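Local coordinates for cell division protein FtsZ 1 (Methanocaldococcus jannaschii, PDB 2VAP) that binds and hydrolyses GTP and probably polymerises in a GTP-dependent manner into the ring that forms at the division site and recruits other division proteins, at residues T154-T159 / D185-I190; K83-G88 / E113-A118; V43-A48 / V125-G130. One frame throughout, in Å; residues are numbered along the deposited sequence.

How the contacts relate
All three contacts belong to the six-stranded parallel sheet of the GTPase domain. Contacts 1 and 3 lie in its buried interior and are neighbours: strands 124-130 and 153-160 run side by side, with Val157 O against Thr128 OG1 at 2.8 Å. Both are strand pairings held by backbone hydrogen bonds, but contact 1 stays within the sheet and is largely aliphatic, whereas contact 3 runs out into glycines and the phosphates of GDP. Contact 1 takes in one outermost strand, 186-191, yet is buried; contact 2 sits at the other edge, the two centres about 20 Å apart. There a helix lies on strand 83-86, isoleucines do the packing, and charged side chains meet through water.

Contact 1: residues T154-T159 / D185-I190; sequences TVAVVT and DTLVVI
Thr154 O receives two amides of segment 185-190, Asp185 N at 2.8 Å, lying in the carbonyl plane, and the weaker Thr186 N at 3.4 Å. Asp185 also reaches back: its OD2 accepts Thr154 N at 2.8 Å in a nearly straight bond (174°), met on the anti side of the carboxylate and 22° out of its plane. CG stands beside the aspartate's own backbone N, which turns the carboxylate to the same residue that the amide grips. The other oxygen, OD1, is salt-bridged to Lys148. Beyond this start the strands pair in parallel register, Val155 with Thr186 through Thr159 with Ile190. Val188 N gives the shortest bond, 2.7 Å to Ala156 O, and Val188 O in turn accepts Val158 N. One face of the pair is built from Ala156, Val158, Leu187 and Val189. Here Leu187 CD1 lies 3.7 Å from Ala156 CB and also touches Val158 CG2: Leu187 CG is anti to the backbone N (chi1 174°), and the turn at chi2 brings CD1 back toward 154-159. On the other face Val157 and Val188 point the same way side by side, CG2 to CB 4.1 Å, while Ile190 CD1 reaches across to Val157 CG1 at 4.0 Å. The pair closes the beta-alpha-beta unit whose crossover is helix 167-181. Strand 124-130 flanks 154-159 within the sheet, helix 204-227 packs on the face of Val157 and Ile190, and strand 249-256 meets Val188 and Val189.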
loop_
_atom_site.group_PDB
_atom_site.type_symbol
_atom_site.label_atom_id
_atom_site.label_comp_id
_atom_site.label_asym_id
_atom_site.label_seq_id
_atom_site.Cartn_x
_atom_site.Cartn_y
_atom_site.Cartn_z
ATOM N N THR A 154 -10.338 -4.936 -1.999
ATOM C CA THR A 154 -9.125 -5.670 -1.648
ATOM C C THR A 154 -7.902 -5.114 -2.373
ATOM O O THR A 154 -7.772 -5.244 -3.593
ATOM C CB THR A 154 -9.305 -7.179 -1.938
ATOM O OG1 THR A 154 -10.490 -7.646 -1.283
ATOM C CG2 THR A 154 -8.113 -7.987 -1.451
ATOM N N VAL A 155 -7.009 -4.493 -1.606
ATOM C CA VAL A 155 -5.823 -3.839 -2.163
ATOM C C VAL A 155 -4.552 -4.419 -1.550
ATOM O O VAL A 155 -4.408 -4.461 -0.329
ATOM C CB VAL A 155 -5.862 -2.301 -1.942
ATOM C CG1 VAL A 155 -4.591 -1.635 -2.466
ATOM C CG2 VAL A 155 -7.093 -1.689 -2.606
ATOM N N ALA A 156 -3.640 -4.871 -2.404
ATOM C CA ALA A 156 -2.337 -5.334 -1.943
ATOM C C ALA A 156 -1.280 -4.270 -2.201
ATOM O O ALA A 156 -1.274 -3.633 -3.255
ATOM C CB ALA A 156 -1.959 -6.641 -2.621
ATOM N N VAL A 157 -0.408 -4.064 -1.218
ATOM C CA VAL A 157 0.750 -3.188 -1.371
ATOM C C VAL A 157 1.970 -4.015 -0.991
ATOM O O VAL A 157 2.224 -4.263 0.190
ATOM C CB VAL A 157 0.659 -1.911 -0.495
ATOM C CG1 VAL A 157 1.855 -0.997 -0.754
ATOM C CG2 VAL A 157 -0.644 -1.159 -0.760
ATOM N N VAL A 158 2.703 -4.461 -2.006
ATOM C CA VAL A 158 3.772 -5.440 -1.813
ATOM C C VAL A 158 5.067 -5.026 -2.501
ATOM O O VAL A 158 5.049 -4.274 -3.479
ATOM C CB VAL A 158 3.353 -6.855 -2.313
ATOM C CG1 VAL A 158 2.235 -7.431 -1.448
ATOM C CG2 VAL A 158 2.936 -6.821 -3.785
ATOM N N THR A 159 6.187 -5.523 -1.982
ATOM C CA THR A 159 7.484 -5.303 -2.611
ATOM C C THR A 159 7.990 -6.558 -3.311
ATOM O O THR A 159 7.667 -7.679 -2.910
ATOM C CB THR A 159 8.565 -4.840 -1.605
ATOM O OG1 THR A 159 8.766 -5.851 -0.609
ATOM C CG2 THR A 159 8.166 -3.533 -0.937
ATOM N N ASP A 185 -8.303 -6.382 -6.104
ATOM C CA ASP A 185 -8.964 -5.376 -6.927
ATOM C C ASP A 185 -7.925 -4.411 -7.494
ATOM O O ASP A 185 -7.989 -4.031 -8.665
ATOM C CB ASP A 185 -10.025 -4.637 -6.107
ATOM C CG ASP A 185 -11.160 -5.549 -5.667
ATOM O OD1 ASP A 185 -11.659 -6.329 -6.506
ATOM O OD2 ASP A 185 -11.553 -5.487 -4.484
ATOM N N THR A 186 -6.972 -4.023 -6.647
ATOM C CA THR A 186 -5.783 -3.289 -7.070
ATOM C C THR A 186 -4.559 -3.943 -6.437
ATOM O O THR A 186 -4.553 -4.241 -5.239
ATOM C CB THR A 186 -5.854 -1.793 -6.681
ATOM O OG1 THR A 186 -6.991 -1.191 -7.306
ATOM C CG2 THR A 186 -4.600 -1.045 -7.128
ATOM N N LEU A 187 -3.539 -4.179 -7.257
ATOM C CA LEU A 187 -2.283 -4.758 -6.802
ATOM C C LEU A 187 -1.159 -3.739 -6.981
ATOM O O LEU A 187 -0.653 -3.538 -8.090
ATOM C CB LEU A 187 -1.993 -6.064 -7.557
ATOM C CG LEU A 187 -0.667 -6.819 -7.380
ATOM C CD1 LEU A 187 -0.378 -7.161 -5.925
ATOM C CD2 LEU A 187 -0.671 -8.080 -8.233
ATOM N N VAL A 188 -0.795 -3.081 -5.884
ATOM C CA VAL A 188 0.272 -2.088 -5.896
ATOM C C VAL A 188 1.602 -2.798 -5.670
ATOM O O VAL A 188 1.824 -3.396 -4.614
ATOM C CB VAL A 188 0.062 -0.992 -4.817
ATOM C CG1 VAL A 188 1.134 0.076 -4.926
ATOM C CG2 VAL A 188 -1.326 -0.366 -4.936
ATOM N N VAL A 189 2.474 -2.737 -6.673
ATOM C CA VAL A 189 3.768 -3.413 -6.616
ATOM C C VAL A 189 4.927 -2.413 -6.565
ATOM O O VAL A 189 5.008 -1.491 -7.380
ATOM C CB VAL A 189 3.935 -4.449 -7.779
ATOM C CG1 VAL A 189 3.882 -3.774 -9.152
ATOM C CG2 VAL A 189 5.216 -5.262 -7.610
ATOM N N ILE A 190 5.807 -2.603 -5.584
ATOM C CA ILE A 190 6.991 -1.766 -5.411
ATOM C C ILE A 190 8.247 -2.611 -5.635
ATOM O O ILE A 190 8.560 -3.482 -4.825
ATOM C CB ILE A 190 7.035 -1.120 -3.999
ATOM C CG1 ILE A 190 5.762 -0.308 -3.734
ATOM C CG2 ILE A 190 8.285 -0.247 -3.838
ATOM C CD1 ILE A 190 5.481 -0.054 -2.258
#

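Contact 2: residues K83-G88 / E113-A118; sequences KKILIG and EEIKAA
An edge strand of the GTPase-domain sheet, 83-86, is packed here against helix 112-119, which runs almost antiparallel to it (169°) with the short axes 9.5 Å apart. Ile85 is the centre. Its CD1 sits against the helix backbone and the alanine beyond, 3.6 Å from Glu114 O and 3.8 Å from Ala118 CB. CG1 stands beside the backbone N (chi1 -54°) and the chain then extends (chi2 164°), bringing the methyl against Ile115 CA as well. Its other branch, CG2, lies alongside the glutamate side chain, 3.9 Å from Glu114 OE2; the two side chains run antiparallel past one another. Farther along, Ile87 CG2 meets Ile115 CD1 at 4.1 Å. At the opposite end Lys83 CG lies over Ala118 CB. The polar rim is bridged by water. Lys83 NZ and Glu114 OE2 are 5.6 Å apart, too far for direct contact, and one water accepts from the lysine and donates to OE2. A second water donates 2.7 Å bonds to both Leu86 O and Glu114 OE2, so this one carboxylate oxygen takes two water hydrogens. The glutamate is poorly ordered, consistent with its exposed place. Strand 64-70 lies next to 83-86 in the sheet, Ile85 touching its Val67 and Ile69, while helix 135-149 receives Ile87 at Ser139 and Ile115 at Ile146.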
loop_
_atom_site.group_PDB
_atom_site.type_symbol
_atom_site.label_atom_id
_atom_site.label_comp_id
_atom_site.label_asym_id
_atom_site.label_seq_id
_atom_site.Cartn_x
_atom_site.Cartn_y
_atom_site.Cartn_z
ATOM N N LYS A 83 -4.297 -6.397 16.479
ATOM C CA LYS A 83 -4.580 -7.829 16.529
ATOM C C LYS A 83 -3.416 -8.627 15.945
ATOM O O LYS A 83 -2.884 -8.282 14.888
ATOM C CB LYS A 83 -5.881 -8.143 15.774
ATOM C CG LYS A 83 -6.249 -9.627 15.679
ATOM C CD LYS A 83 -6.656 -10.210 17.027
ATOM C CE LYS A 83 -6.966 -11.693 16.911
ATOM N NZ LYS A 83 -7.308 -12.296 18.229
ATOM N N LYS A 84 -3.021 -9.686 16.649
ATOM C CA LYS A 84 -1.973 -10.589 16.176
ATOM C C LYS A 84 -2.536 -11.990 15.979
ATOM O O LYS A 84 -3.288 -12.489 16.821
ATOM C CB LYS A 84 -0.802 -10.643 17.162
ATOM C CG LYS A 84 -0.178 -9.298 17.492
ATOM C CD LYS A 84 0.945 -9.467 18.502
ATOM C CE LYS A 84 1.161 -8.198 19.302
ATOM N NZ LYS A 84 2.360 -8.304 20.180
ATOM N N ILE A 85 -2.175 -12.618 14.862
ATOM C CA ILE A 85 -2.588 -13.992 14.579
ATOM C C ILE A 85 -1.374 -14.850 14.235
ATOM O O ILE A 85 -0.676 -14.591 13.250
ATOM C CB ILE A 85 -3.623 -14.078 13.420
ATOM C CG1 ILE A 85 -4.836 -13.180 13.691
ATOM C CG2 ILE A 85 -4.071 -15.527 13.203
ATOM C CD1 ILE A 85 -5.702 -12.915 12.467
ATOM N N LEU A 86 -1.127 -15.867 15.056
ATOM C CA LEU A 86 -0.120 -16.870 14.738
ATOM C C LEU A 86 -0.753 -17.924 13.843
ATOM O O LEU A 86 -1.573 -18.727 14.294
ATOM C CB LEU A 86 0.449 -17.506 16.011
ATOM C CG LEU A 86 1.605 -18.493 15.816
ATOM C CD1 LEU A 86 2.895 -17.777 15.423
ATOM C CD2 LEU A 86 1.810 -19.310 17.074
ATOM N N ILE A 87 -0.381 -17.904 12.566
ATOM C CA ILE A 87 -0.943 -18.836 11.591
ATOM C C ILE A 87 -0.176 -20.160 11.562
ATOM O O ILE A 87 1.034 -20.194 11.802
ATOM C CB ILE A 87 -1.060 -18.215 10.168
ATOM C CG1 ILE A 87 0.306 -17.750 9.647
ATOM C CG2 ILE A 87 -2.067 -17.059 10.173
ATOM C CD1 ILE A 87 0.352 -17.486 8.146
ATOM N N GLY A 88 -0.898 -21.243 11.284
ATOM C CA GLY A 88 -0.316 -22.585 11.223
ATOM C C GLY A 88 0.188 -23.104 12.556
ATOM O O GLY A 88 1.279 -23.677 12.632
ATOM N N GLU A 113 -10.260 -19.075 9.290
ATOM C CA GLU A 113 -11.374 -18.583 10.104
ATOM C C GLU A 113 -10.962 -17.462 11.061
ATOM O O GLU A 113 -11.733 -16.529 11.294
ATOM C CB GLU A 113 -12.037 -19.729 10.877
ATOM C CG GLU A 113 -12.792 -20.732 9.999
ATOM C CD GLU A 113 -14.003 -20.129 9.297
ATOM O OE1 GLU A 113 -14.730 -19.325 9.920
ATOM O OE2 GLU A 113 -14.231 -20.470 8.116
ATOM N N GLU A 114 -9.749 -17.558 11.607
ATOM C CA GLU A 114 -9.210 -16.517 12.485
ATOM C C GLU A 114 -8.870 -15.245 11.706
ATOM O O GLU A 114 -9.091 -14.135 12.197
ATOM C CB GLU A 114 -7.983 -17.019 13.252
ATOM C CG GLU A 114 -8.312 -17.973 14.395
ATOM C CD GLU A 114 -7.131 -18.230 15.313
ATOM O OE1 GLU A 114 -6.845 -19.413 15.594
ATOM O OE2 GLU A 114 -6.486 -17.253 15.756
ATOM N N ILE A 115 -8.334 -15.417 10.499
ATOM C CA ILE A 115 -8.057 -14.293 9.601
ATOM C C ILE A 115 -9.365 -13.594 9.213
ATOM O O ILE A 115 -9.460 -12.367 9.287
ATOM C CB ILE A 115 -7.263 -14.735 8.335
ATOM C CG1 ILE A 115 -5.886 -15.285 8.729
ATOM C CG2 ILE A 115 -7.106 -13.567 7.353
ATOM C CD1 ILE A 115 -5.181 -16.075 7.633
ATOM N N LYS A 116 -10.367 -14.385 8.829
ATOM C CA LYS A 116 -11.687 -13.867 8.459
ATOM C C LYS A 116 -12.323 -13.056 9.589
ATOM O O LYS A 116 -12.866 -11.975 9.351
ATOM C CB LYS A 116 -12.616 -15.012 8.036
ATOM C CG LYS A 116 -13.966 -14.561 7.485
ATOM C CD LYS A 116 -14.880 -15.747 7.228
ATOM C CE LYS A 116 -16.283 -15.290 6.862
ATOM N NZ LYS A 116 -17.204 -16.439 6.642
ATOM N N ALA A 117 -12.242 -13.581 10.811
ATOM C CA ALA A 117 -12.814 -12.927 11.989
ATOM C C ALA A 117 -12.174 -11.570 12.283
ATOM O O ALA A 117 -12.848 -10.649 12.748
ATOM C CB ALA A 117 -12.711 -13.840 13.206
ATOM N N ALA A 118 -10.878 -11.453 11.999
ATOM C CA ALA A 118 -10.122 -10.228 12.266
ATOM C C ALA A 118 -10.410 -9.114 11.258
ATOM O O ALA A 118 -10.238 -7.932 11.569
ATOM C CB ALA A 118 -8.631 -10.527 12.309
HETATM O O HOH W 1 -8.064 -14.903 16.845
HETATM O O HOH W 2 -3.953 -18.149 15.351
#

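Contact 3: residues V43-A48 / V125-G130; sequences VGCGGA and VFITCG. With GDP (guanosine-5'-diphosphate), chain B.
Strands 43-45 and 125-130 run parallel, 22° apart, joined by three backbone hydrogen bonds: Val43 N to Phe126 O (2.7 Å), Thr128 N to Val43 O, and Cys45 N to Thr128 O. Segment 43-48 belongs to the strand-turn-helix of the Rossmann-like FtsZ/tubulin GTPase fold, in which a glycine-rich turn leads into the helix with backbone amides on the phosphates. On one face Val43 CG2 rests on Val125 CG1 and Cys45 SG on Ile127 CG2; the sulfur stands beside its own backbone N, directed back along the strand. Cys129 CB closes on Cys45 O at 3.3 Å. On the other face Thr128 CG2 packs against Gly44 CA (3.9 Å), while Thr128 OG1 is bonded to Val157 O. Gly47 N points straight at GDP O2B (172°), and Ala48 N at O1A (177°), with Gly134, Thr135 and Gly136 amides among the further partners of the nucleotide. Ala48 CB lies against the face of the guanine, 3.6 Å from GDP C4. Where the two strands part, one water accepts from Gly130 N and donates to Cys45 O and to GDP O1A, the last at 2.8 Å.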
loop_
_atom_site.group_PDB
_atom_site.type_symbol
_atom_site.label_atom_id
_atom_site.label_comp_id
_atom_site.label_asym_id
_atom_site.label_seq_id
_atom_site.Cartn_x
_atom_site.Cartn_y
_atom_site.Cartn_z
ATOM N N VAL A 43 -3.495 -5.570 6.885
ATOM C CA VAL A 43 -2.946 -6.867 7.283
ATOM C C VAL A 43 -1.509 -7.019 6.783
ATOM O O VAL A 43 -1.256 -6.998 5.577
ATOM C CB VAL A 43 -3.813 -8.050 6.769
ATOM C CG1 VAL A 43 -3.276 -9.380 7.291
ATOM C CG2 VAL A 43 -5.267 -7.872 7.182
ATOM N N GLY A 44 -0.577 -7.167 7.723
ATOM C CA GLY A 44 0.833 -7.366 7.400
ATOM C C GLY A 44 1.249 -8.809 7.605
ATOM O O GLY A 44 1.076 -9.361 8.695
ATOM N N CYS A 45 1.807 -9.412 6.559
ATOM C CA CYS A 45 2.121 -10.840 6.556
ATOM C C CYS A 45 3.625 -11.098 6.524
ATOM O O CYS A 45 4.341 -10.541 5.690
ATOM C CB CYS A 45 1.455 -11.520 5.356
ATOM S SG CYS A 45 -0.296 -11.124 5.134
ATOM N N GLY A 46 4.097 -11.948 7.434
ATOM C CA GLY A 46 5.509 -12.324 7.481
ATOM C C GLY A 46 6.390 -11.291 8.157
ATOM O O GLY A 46 5.894 -10.318 8.722
ATOM N N GLY A 47 7.703 -11.508 8.089
ATOM C CA GLY A 47 8.682 -10.643 8.749
ATOM C C GLY A 47 8.580 -9.179 8.366
ATOM O O GLY A 47 8.353 -8.321 9.223
ATOM N N ALA A 48 8.738 -8.900 7.074
ATOM C CA ALA A 48 8.671 -7.532 6.551
ATOM C C ALA A 48 7.300 -6.892 6.766
ATOM O O ALA A 48 7.208 -5.719 7.132
ATOM C CB ALA A 48 9.050 -7.507 5.078
ATOM N N VAL A 125 -9.708 -3.671 2.699
ATOM C CA VAL A 125 -8.602 -4.384 3.338
ATOM C C VAL A 125 -7.307 -4.178 2.555
ATOM O O VAL A 125 -7.251 -4.432 1.349
ATOM C CB VAL A 125 -8.890 -5.906 3.498
ATOM C CG1 VAL A 125 -7.686 -6.628 4.109
ATOM C CG2 VAL A 125 -10.128 -6.142 4.351
ATOM N N PHE A 126 -6.280 -3.700 3.253
ATOM C CA PHE A 126 -4.933 -3.615 2.700
ATOM C C PHE A 126 -4.139 -4.845 3.124
ATOM O O PHE A 126 -4.103 -5.190 4.306
ATOM C CB PHE A 126 -4.223 -2.349 3.190
ATOM C CG PHE A 126 -4.705 -1.084 2.538
ATOM C CD1 PHE A 126 -5.852 -0.441 2.994
ATOM C CD2 PHE A 126 -3.998 -0.523 1.478
ATOM C CE1 PHE A 126 -6.296 0.734 2.393
ATOM C CE2 PHE A 126 -4.433 0.654 0.873
ATOM C CZ PHE A 126 -5.581 1.283 1.333
ATOM N N ILE A 127 -3.521 -5.512 2.153
ATOM C CA ILE A 127 -2.632 -6.637 2.435
ATOM C C ILE A 127 -1.212 -6.230 2.055
ATOM O O ILE A 127 -0.941 -5.899 0.899
ATOM C CB ILE A 127 -3.041 -7.931 1.674
ATOM C CG1 ILE A 127 -4.473 -8.348 2.021
ATOM C CG2 ILE A 127 -2.084 -9.078 1.994
ATOM C CD1 ILE A 127 -5.517 -7.854 1.047
ATOM N N THR A 128 -0.313 -6.251 3.033
ATOM C CA THR A 128 1.064 -5.816 2.803
ATOM C C THR A 128 2.103 -6.835 3.271
ATOM O O THR A 128 1.943 -7.477 4.312
ATOM C CB THR A 128 1.342 -4.406 3.406
ATOM O OG1 THR A 128 2.629 -3.942 2.978
ATOM C CG2 THR A 128 1.283 -4.417 4.938
ATOM N N CYS A 129 3.156 -6.984 2.472
ATOM C CA CYS A 129 4.264 -7.879 2.782
ATOM C C CYS A 129 5.422 -7.640 1.825
ATOM O O CYS A 129 5.273 -6.958 0.808
ATOM C CB CYS A 129 3.821 -9.347 2.695
ATOM S SG CYS A 129 3.508 -9.947 1.019
ATOM N N GLY A 130 6.580 -8.196 2.166
ATOM C CA GLY A 130 7.677 -8.310 1.221
ATOM C C GLY A 130 7.571 -9.669 0.559
ATOM O O GLY A 130 7.668 -10.696 1.232
HETATM P PB GDP B . 8.857 -14.108 5.348
HETATM O O1B GDP B . 9.071 -15.591 5.165
HETATM O O2B GDP B . 8.753 -13.792 6.821
HETATM O O3B GDP B . 7.588 -13.699 4.642
HETATM O O3A GDP B . 10.121 -13.351 4.699
HETATM P PA GDP B . 10.523 -11.826 5.027
HETATM O O1A GDP B . 9.312 -10.960 5.272
HETATM O O2A GDP B . 11.498 -11.754 6.179
HETATM O "O5'" GDP B . 11.261 -11.377 3.673
HETATM C "C5'" GDP B . 10.575 -11.446 2.427
HETATM C "C4'" GDP B . 11.067 -10.330 1.520
HETATM O "O4'" GDP B . 10.868 -9.062 2.152
HETATM C "C3'" GDP B . 12.559 -10.445 1.251
HETATM O "O3'" GDP B . 12.819 -11.173 0.047
HETATM C "C2'" GDP B . 13.035 -9.008 1.183
HETATM O "O2'" GDP B . 12.981 -8.526 -0.162
HETATM C "C1'" GDP B . 12.025 -8.233 2.012
HETATM N N9 GDP B . 12.558 -7.878 3.356
HETATM C C8 GDP B . 13.293 -8.648 4.188
HETATM N N7 GDP B . 13.593 -7.984 5.337
HETATM C C5 GDP B . 13.038 -6.760 5.249
HETATM C C6 GDP B . 12.958 -5.548 6.103
HETATM O O6 GDP B . 13.507 -5.515 7.226
HETATM N N1 GDP B . 12.278 -4.487 5.633
HETATM C C2 GDP B . 11.674 -4.491 4.427
HETATM N N2 GDP B . 11.005 -3.387 4.016
HETATM N N3 GDP B . 11.708 -5.565 3.598
HETATM C C4 GDP B . 12.359 -6.701 3.946
HETATM O O HOH W 3 6.760 -9.979 4.607
#